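Long-range contacts in copper-containing nitrite reductase (Hyphomicrobium denitrificans 1NES1, PDB 6TFD), which probably catalyses the copper-dependent reduction of nitrite to nitric oxide, drawing the electron from a reduced cytochrome c: residues V30-R35 and E66-N71; A164-I169 and T207-L212; T149-D154 and R340-Y345. All blocks are in the same frame, centred on the assembly; numbering follows the deposited sequence.

Interaction 1 of 3, residues V30-R35 and E66-N71; sequences VVFTLR and ETVQIN
Asn-71 O takes the backbone N-H of Leu-34 at 2.7 Å from its N, and the CA-H of Thr-33 leans on the same oxygen. This is the shortest in a run of five amide bonds joining strand 30-35 to strand 67-71, parallel neighbours in a sheet of the N-terminal cupredoxin domain. Val-30 and Phe-32 each use both N-H and C=O; the straightest of these bonds runs from Gln-69 N to Val-30 O over 3.0 Å.

Polar side chains extend the pairing on the face that carries Val-31, Thr-33, Gln-69 and Asn-71. The amide of Asn-71, its CG anti to the carbonyl carbon (chi1 -50°), reaches across so that ND2 donates, in the amide plane, to Thr-33 OG1 at 3.3 Å. Its OD1 receives Gln-69 NE2 on a lone pair at 3.0 Å, and bonds at both ends fix the rotation of the amide. The methyl Val-31 CG1 lies 3.4 Å from Asn-71 ND2. Tyr-318 of the second subunit packs on Asn-71 and forms a weak hydrogen bond with Gln-69.

The other face is hydrocarbon. Val-30 and Val-68 run side by side, CG1 of the former 3.9 Å from CG2 of the latter; chi1 of 57° sets Val-30 CG1 between its own N and carbonyl carbon. Val-68 CG1 meets the edge of the Phe-32 ring, 4.3 Å from CE2, and Val-62 of strand 60-63 touches all three residues. Farther along, Leu-34 CD1 approaches Ile-70 CG2, with the Leu-34 side chain about 8 Å from that of the copper ligand Met-127.

Two chemistries thus share one strand pair: a chain of hydrogen-bonded amides and a hydroxyl, its amides meeting another subunit, and an apolar layer turned into the domain that holds a copper.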
# COMPACT_ATOMS: atom_id res chain seq x y z
N VAL A 30 25.59 22.27 13.50
CA VAL A 30 24.42 22.52 12.62
C VAL A 30 24.32 21.32 11.66
O VAL A 30 25.30 21.00 10.95
CB VAL A 30 24.51 23.89 11.91
CG1 VAL A 30 25.78 24.03 11.11
CG2 VAL A 30 23.30 24.22 11.03
N VAL A 31 23.17 20.65 11.68
CA VAL A 31 22.96 19.33 11.03
C VAL A 31 21.95 19.48 9.89
O VAL A 31 20.91 20.13 10.09
CB VAL A 31 22.46 18.32 12.07
CG1 VAL A 31 22.39 16.91 11.49
CG2 VAL A 31 23.35 18.36 13.30
N PHE A 32 22.28 18.88 8.74
CA PHE A 32 21.40 18.76 7.56
C PHE A 32 21.35 17.30 7.13
O PHE A 32 22.39 16.61 7.13
CB PHE A 32 21.91 19.65 6.43
CG PHE A 32 22.15 21.09 6.82
CD1 PHE A 32 21.10 22.00 6.83
CD2 PHE A 32 23.41 21.54 7.16
CE1 PHE A 32 21.31 23.31 7.20
CE2 PHE A 32 23.62 22.86 7.51
CZ PHE A 32 22.57 23.74 7.54
N THR A 33 20.17 16.82 6.79
CA THR A 33 19.96 15.45 6.24
C THR A 33 19.46 15.58 4.80
O THR A 33 18.56 16.40 4.55
CB THR A 33 19.00 14.67 7.13
OG1 THR A 33 19.42 14.85 8.49
CG2 THR A 33 18.95 13.20 6.76
N LEU A 34 20.06 14.83 3.88
CA LEU A 34 19.69 14.87 2.45
C LEU A 34 19.35 13.45 2.04
O LEU A 34 20.20 12.57 2.25
CB LEU A 34 20.87 15.40 1.63
CG LEU A 34 21.31 16.83 1.94
CD1 LEU A 34 22.45 17.21 1.02
CD2 LEU A 34 20.16 17.81 1.79
N ARG A 35 18.15 13.24 1.50
CA ARG A 35 17.81 11.95 0.85
C ARG A 35 17.86 12.13 -0.68
O ARG A 35 17.28 13.10 -1.19
CB ARG A 35 16.46 11.45 1.37
CG ARG A 35 16.10 10.06 0.85
CD ARG A 35 14.80 9.51 1.42
NE ARG A 35 15.08 8.77 2.66
CZ ARG A 35 14.72 9.14 3.88
NH1 ARG A 35 14.03 10.25 4.08
NH2 ARG A 35 15.05 8.38 4.91
N GLU A 66 30.90 27.83 12.22
CA GLU A 66 30.07 26.68 12.70
C GLU A 66 30.69 25.36 12.21
O GLU A 66 31.42 25.34 11.21
CB GLU A 66 28.60 26.86 12.29
CG GLU A 66 27.87 27.93 13.10
CD GLU A 66 26.41 28.19 12.76
OE1 GLU A 66 26.00 27.96 11.59
OE2 GLU A 66 25.68 28.66 13.68
N THR A 67 30.46 24.30 12.97
CA THR A 67 30.75 22.90 12.58
C THR A 67 29.50 22.38 11.88
O THR A 67 28.38 22.48 12.46
CB THR A 67 31.17 22.07 13.80
OG1 THR A 67 32.32 22.69 14.35
CG2 THR A 67 31.52 20.64 13.44
N VAL A 68 29.68 21.85 10.66
CA VAL A 68 28.58 21.44 9.74
C VAL A 68 28.65 19.92 9.64
O VAL A 68 29.75 19.40 9.36
CB VAL A 68 28.72 22.13 8.37
CG1 VAL A 68 27.70 21.64 7.36
CG2 VAL A 68 28.64 23.64 8.53
N GLN A 69 27.53 19.26 9.94
CA GLN A 69 27.34 17.79 9.79
C GLN A 69 26.28 17.62 8.71
O GLN A 69 25.21 18.28 8.82
CB GLN A 69 26.90 17.16 11.12
CG GLN A 69 26.87 15.64 11.12
CD GLN A 69 26.18 15.04 12.33
OE1 GLN A 69 26.42 15.45 13.47
NE2 GLN A 69 25.32 14.06 12.11
N ILE A 70 26.60 16.85 7.68
CA ILE A 70 25.66 16.53 6.57
C ILE A 70 25.47 15.02 6.57
O ILE A 70 26.48 14.30 6.49
CB ILE A 70 26.18 17.04 5.21
CG1 ILE A 70 26.22 18.57 5.16
CG2 ILE A 70 25.36 16.47 4.06
CD1 ILE A 70 26.95 19.12 3.95
N ASN A 71 24.21 14.58 6.67
CA ASN A 71 23.82 13.16 6.60
C ASN A 71 23.23 12.85 5.21
O ASN A 71 22.09 13.32 4.93
CB ASN A 71 22.79 12.83 7.68
CG ASN A 71 23.21 13.30 9.05
OD1 ASN A 71 24.34 13.04 9.50
ND2 ASN A 71 22.29 13.96 9.74

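Interaction 2 of 3, residues A164-I169 and T207-L212; sequences AKTVRI and TVELHL
Val-167 is held through both its backbone N and its backbone O: the N donates to Thr-207 O at 2.7 Å, and the O accepts Glu-209 N at 2.7 Å. Ile-169 repeats the pattern with Glu-209 O and His-211 N. This is parallel beta pairing within a cupredoxin-type sheet of the multicopper oxidase family, where strand 207-214 lies between strands 166-181 and 246-252.

Above the backbone, three side chains interlock. The carboxylate of Glu-209 receives His-211 NE2 on the anti lone pair of OE1, at 2.9 Å and almost perfectly straight (178°), which holds the imidazole in one orientation. On one face of that ring lies the guanidinium of Arg-168, a cation-pi stack with centres 3.5 Å apart and planes 15° from parallel. Arg-168 gets there because CG is turned away from the backbone N (chi1 154°) and the chain stays extended to NE, placing NH2 over the middle of the ring. Its charge has a nearer carboxylate than Glu-209: NH2 forms a salt bridge with Asp-170, while NH1 is 4.3 Å from Glu-209 OE1 with no N-H aimed at it. His-211 ND1 meets Glu-246 in a weak hydrogen bond, so carboxylates near the ring would probably favour an imidazolium, a tendency the stacked guanidinium should oppose.

The reverse face is aliphatic. Ile-169 sits between two partners, CD1 against Val-208 CG1 at 3.6 Å and CG2 against Leu-210 CD1 at 3.8 Å. Leu-200 of strand 200-203 touches Ile-169, and Val-202 of the same strand touches Val-208. Back on the polar face, Pro-448 of the third subunit lies on Thr-166, Thr-207 and Glu-209. The two threonines meet where Thr-166 OG1 comes within 3.9 Å of the methyl Thr-207 CG2.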
# COMPACT_ATOMS: atom_id res chain seq x y z
N ALA A 164 16.61 20.06 63.87
CA ALA A 164 15.42 19.59 63.14
C ALA A 164 14.28 20.59 63.40
O ALA A 164 14.24 21.13 64.52
CB ALA A 164 15.06 18.20 63.60
N LYS A 165 13.42 20.82 62.42
CA LYS A 165 12.20 21.65 62.59
C LYS A 165 11.17 21.41 61.48
O LYS A 165 11.49 20.66 60.54
CB LYS A 165 12.59 23.12 62.59
CG LYS A 165 13.15 23.62 61.28
CD LYS A 165 13.37 25.10 61.32
CE LYS A 165 13.65 25.70 59.96
NZ LYS A 165 12.78 26.88 59.73
N THR A 166 10.01 22.06 61.60
CA THR A 166 8.94 22.08 60.58
C THR A 166 9.34 23.04 59.46
O THR A 166 9.53 24.23 59.75
CB THR A 166 7.58 22.49 61.16
OG1 THR A 166 7.12 21.46 62.04
CG2 THR A 166 6.53 22.69 60.08
N VAL A 167 9.44 22.54 58.23
CA VAL A 167 9.67 23.37 57.02
C VAL A 167 8.39 23.31 56.18
O VAL A 167 7.87 22.17 55.97
CB VAL A 167 10.89 22.91 56.20
CG1 VAL A 167 11.09 23.75 54.95
CG2 VAL A 167 12.17 22.90 57.03
N ARG A 168 7.88 24.47 55.76
CA ARG A 168 6.70 24.59 54.87
C ARG A 168 7.20 24.73 53.43
O ARG A 168 8.10 25.56 53.19
CB ARG A 168 5.80 25.77 55.27
CG ARG A 168 4.98 26.32 54.11
CD ARG A 168 3.78 27.12 54.55
NE ARG A 168 2.85 27.25 53.44
CZ ARG A 168 1.62 27.75 53.53
NH1 ARG A 168 1.14 28.18 54.68
NH2 ARG A 168 0.87 27.81 52.45
N ILE A 169 6.65 23.92 52.52
CA ILE A 169 6.95 23.93 51.06
C ILE A 169 5.65 24.16 50.29
O ILE A 169 4.63 23.48 50.59
CB ILE A 169 7.65 22.63 50.67
CG1 ILE A 169 9.03 22.53 51.34
CG2 ILE A 169 7.75 22.51 49.16
CD1 ILE A 169 9.66 21.16 51.24
N THR A 207 10.31 18.04 59.74
CA THR A 207 8.90 17.74 59.41
C THR A 207 8.55 18.67 58.24
O THR A 207 8.82 19.89 58.36
CB THR A 207 8.02 17.84 60.66
OG1 THR A 207 8.20 16.66 61.45
CG2 THR A 207 6.54 17.97 60.37
N VAL A 208 8.09 18.11 57.12
CA VAL A 208 7.72 18.90 55.90
C VAL A 208 6.20 19.12 55.92
O VAL A 208 5.46 18.10 56.02
CB VAL A 208 8.19 18.20 54.62
CG1 VAL A 208 7.73 18.96 53.38
CG2 VAL A 208 9.70 18.02 54.62
N GLU A 209 5.79 20.39 55.88
CA GLU A 209 4.38 20.85 55.71
C GLU A 209 4.23 21.25 54.24
O GLU A 209 4.65 22.38 53.89
CB GLU A 209 4.03 21.99 56.67
CG GLU A 209 2.58 22.47 56.61
CD GLU A 209 2.27 23.72 57.45
OE1 GLU A 209 1.46 24.56 57.02
OE2 GLU A 209 2.84 23.85 58.53
N LEU A 210 3.69 20.35 53.41
CA LEU A 210 3.58 20.57 51.94
C LEU A 210 2.19 21.10 51.58
O LEU A 210 1.21 20.42 51.91
CB LEU A 210 3.82 19.26 51.20
CG LEU A 210 3.68 19.42 49.70
CD1 LEU A 210 4.96 19.95 49.11
CD2 LEU A 210 3.30 18.11 49.05
N HIS A 211 2.14 22.23 50.88
CA HIS A 211 0.93 22.81 50.25
C HIS A 211 1.01 22.64 48.72
O HIS A 211 1.87 23.31 48.10
CB HIS A 211 0.80 24.28 50.66
CG HIS A 211 0.52 24.45 52.11
ND1 HIS A 211 -0.77 24.67 52.58
CD2 HIS A 211 1.32 24.37 53.20
CE1 HIS A 211 -0.74 24.72 53.90
NE2 HIS A 211 0.52 24.54 54.30
N LEU A 212 0.15 21.80 48.12
CA LEU A 212 0.05 21.67 46.64
C LEU A 212 -1.23 22.36 46.15
O LEU A 212 -2.36 21.88 46.49
CB LEU A 212 0.08 20.19 46.22
CG LEU A 212 0.50 19.94 44.77
CD1 LEU A 212 0.97 18.51 44.57
CD2 LEU A 212 -0.64 20.22 43.80

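Interaction 3 of 3, residues T149-D154 and R340-Y345; sequences TRDPAD and RTHPLY
An Asx turn at Asp-151 presents a carboxylate to His-342 where the loop between strands 128-134 and 166-181 passes the end of helix 337-341. Each carboxylate oxygen has its own task. OD1 folds back to accept the backbone N of Ala-153 at 3.0 Å, closing the Asx turn. OD2 takes His-342 ND1 at 2.9 Å on its anti lone pair; the bond is bent (148°), and the carboxylate stands nearly upright to the ring, their planes 83° apart. Asp-151 swings its acid toward the imidazole by turning CG away from its N (chi1 -163°), and its backbone N lies over one face of that ring.

His-342, the first residue to leave helical geometry, has a second acidic partner, since NE2 is hydrogen-bonded to Asp-147. An imidazole held between two aspartates is fixed in rotation and would probably lean toward the protonated form. Two waters add a further bridge: one donates to Asp-151 OD1 and the other to Asp-151 OD2, and both donate to Pro-343 O.

Beside this polar cluster the contact turns apolar. Pro-152 lays its ring against the chain after the helix, CD 3.1 Å from His-342 O and CG 3.7 Å from Leu-344 CG, and Leu-338 of the helix touches both Pro-152 and Leu-344. The loop is also braced from within, Arg-150 NH1 making a salt bridge with Asp-154 OD2 at 3.0 Å.

Asp-154 N also bonds to Asp-151 O at 2.9 Å, closing a type I beta turn from Asp-151 to Asp-154. An Asx turn and a type I beta turn that both start at one aspartate here fasten an irregular connection to a helix-to-strand junction some 190 residues farther along the chain.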
# COMPACT_ATOMS: atom_id res chain seq x y z
N THR A 149 12.61 26.14 31.10
CA THR A 149 13.84 25.53 31.64
C THR A 149 14.24 26.20 32.96
O THR A 149 14.38 27.43 33.01
CB THR A 149 14.99 25.42 30.63
OG1 THR A 149 15.83 26.57 30.70
CG2 THR A 149 14.53 25.19 29.22
N ARG A 150 14.39 25.36 33.99
CA ARG A 150 15.08 25.64 35.28
C ARG A 150 16.56 25.97 35.04
O ARG A 150 17.25 25.14 34.43
CB ARG A 150 14.99 24.39 36.15
CG ARG A 150 15.60 24.53 37.53
CD ARG A 150 14.78 25.40 38.47
NE ARG A 150 13.44 24.84 38.65
CZ ARG A 150 12.39 25.53 39.08
NH1 ARG A 150 12.52 26.81 39.40
NH2 ARG A 150 11.20 24.95 39.17
N ASP A 151 17.05 27.11 35.54
CA ASP A 151 18.51 27.38 35.54
C ASP A 151 19.16 26.33 36.44
O ASP A 151 18.67 26.08 37.54
CB ASP A 151 18.84 28.81 35.96
CG ASP A 151 20.25 29.21 35.57
OD1 ASP A 151 21.19 28.83 36.28
OD2 ASP A 151 20.41 29.82 34.49
N PRO A 152 20.26 25.68 36.02
CA PRO A 152 20.94 24.69 36.85
C PRO A 152 21.53 25.30 38.14
O PRO A 152 21.83 24.57 39.06
CB PRO A 152 22.05 24.17 35.93
CG PRO A 152 22.28 25.29 34.96
CD PRO A 152 20.90 25.85 34.71
N ALA A 153 21.69 26.62 38.18
CA ALA A 153 22.17 27.38 39.36
C ALA A 153 20.99 27.72 40.28
O ALA A 153 21.26 28.21 41.38
CB ALA A 153 22.89 28.63 38.92
N ASP A 154 19.74 27.49 39.87
CA ASP A 154 18.54 27.92 40.64
C ASP A 154 18.20 26.83 41.65
O ASP A 154 17.29 26.03 41.38
CB ASP A 154 17.36 28.25 39.73
CG ASP A 154 16.06 28.51 40.46
OD1 ASP A 154 16.09 28.73 41.68
OD2 ASP A 154 15.01 28.49 39.79
N ARG A 340 22.43 27.21 25.26
CA ARG A 340 22.09 28.58 24.80
C ARG A 340 21.37 29.32 25.94
O ARG A 340 21.78 30.44 26.27
CB ARG A 340 21.18 28.56 23.56
CG ARG A 340 21.75 27.90 22.31
CD ARG A 340 20.82 27.95 21.09
NE ARG A 340 19.42 27.53 21.29
CZ ARG A 340 18.80 26.49 20.69
NH1 ARG A 340 17.53 26.22 20.95
NH2 ARG A 340 19.45 25.72 19.83
N THR A 341 20.29 28.77 26.49
CA THR A 341 19.39 29.58 27.35
C THR A 341 19.99 29.68 28.75
O THR A 341 20.15 30.78 29.21
CB THR A 341 17.93 29.10 27.25
OG1 THR A 341 17.76 27.82 27.87
CG2 THR A 341 17.47 29.00 25.82
N HIS A 342 20.37 28.58 29.39
CA HIS A 342 20.72 28.58 30.84
C HIS A 342 21.92 27.67 31.08
O HIS A 342 21.84 26.70 31.83
CB HIS A 342 19.50 28.14 31.67
CG HIS A 342 18.33 29.07 31.74
ND1 HIS A 342 18.26 30.14 32.63
CD2 HIS A 342 17.14 29.05 31.11
CE1 HIS A 342 17.11 30.75 32.51
NE2 HIS A 342 16.39 30.10 31.60
N PRO A 343 23.09 27.93 30.46
CA PRO A 343 24.24 27.04 30.66
C PRO A 343 24.80 27.23 32.08
O PRO A 343 24.30 28.09 32.78
CB PRO A 343 25.28 27.44 29.59
CG PRO A 343 24.83 28.82 29.10
CD PRO A 343 23.41 29.08 29.60
N LEU A 344 25.77 26.38 32.45
CA LEU A 344 26.49 26.32 33.75
C LEU A 344 27.78 27.11 33.59
O LEU A 344 28.49 26.88 32.56
CB LEU A 344 26.84 24.87 34.10
CG LEU A 344 25.69 23.92 34.44
CD1 LEU A 344 25.00 23.43 33.17
CD2 LEU A 344 26.19 22.72 35.24
N TYR A 345 28.11 27.95 34.58
CA TYR A 345 29.39 28.70 34.65
C TYR A 345 30.10 28.36 35.97
O TYR A 345 29.46 28.26 37.03
CB TYR A 345 29.11 30.19 34.48
CG TYR A 345 28.46 30.58 33.17
CD1 TYR A 345 29.22 30.84 32.04
CD2 TYR A 345 27.08 30.72 33.07
CE1 TYR A 345 28.63 31.24 30.84
CE2 TYR A 345 26.48 31.12 31.88
CZ TYR A 345 27.26 31.38 30.76
OH TYR A 345 26.67 31.75 29.59
O HOH W 1 23.93 28.45 35.62
O HOH W 2 22.70 30.32 32.70

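Interactions 1 and 2 show one principle twice: parallel strand pairing, with a polar face near another subunit and an apolar face turned inward. They belong to different sheets, their centres 51 Å apart on opposite sides of the chain's centre. Their polar faces differ, neutral amides and a hydroxyl in interaction 1 against charged groups and a stacked ring in interaction 2, whose outer residues are more exposed. Interaction 3 is nearer the chain's centre, has no regular pairing, and relies on one histidine-carboxylate hydrogen bond, waters and a proline. It shares no strand with the others, yet the loop it closes encloses interaction 2, while interaction 1 precedes both in sequence.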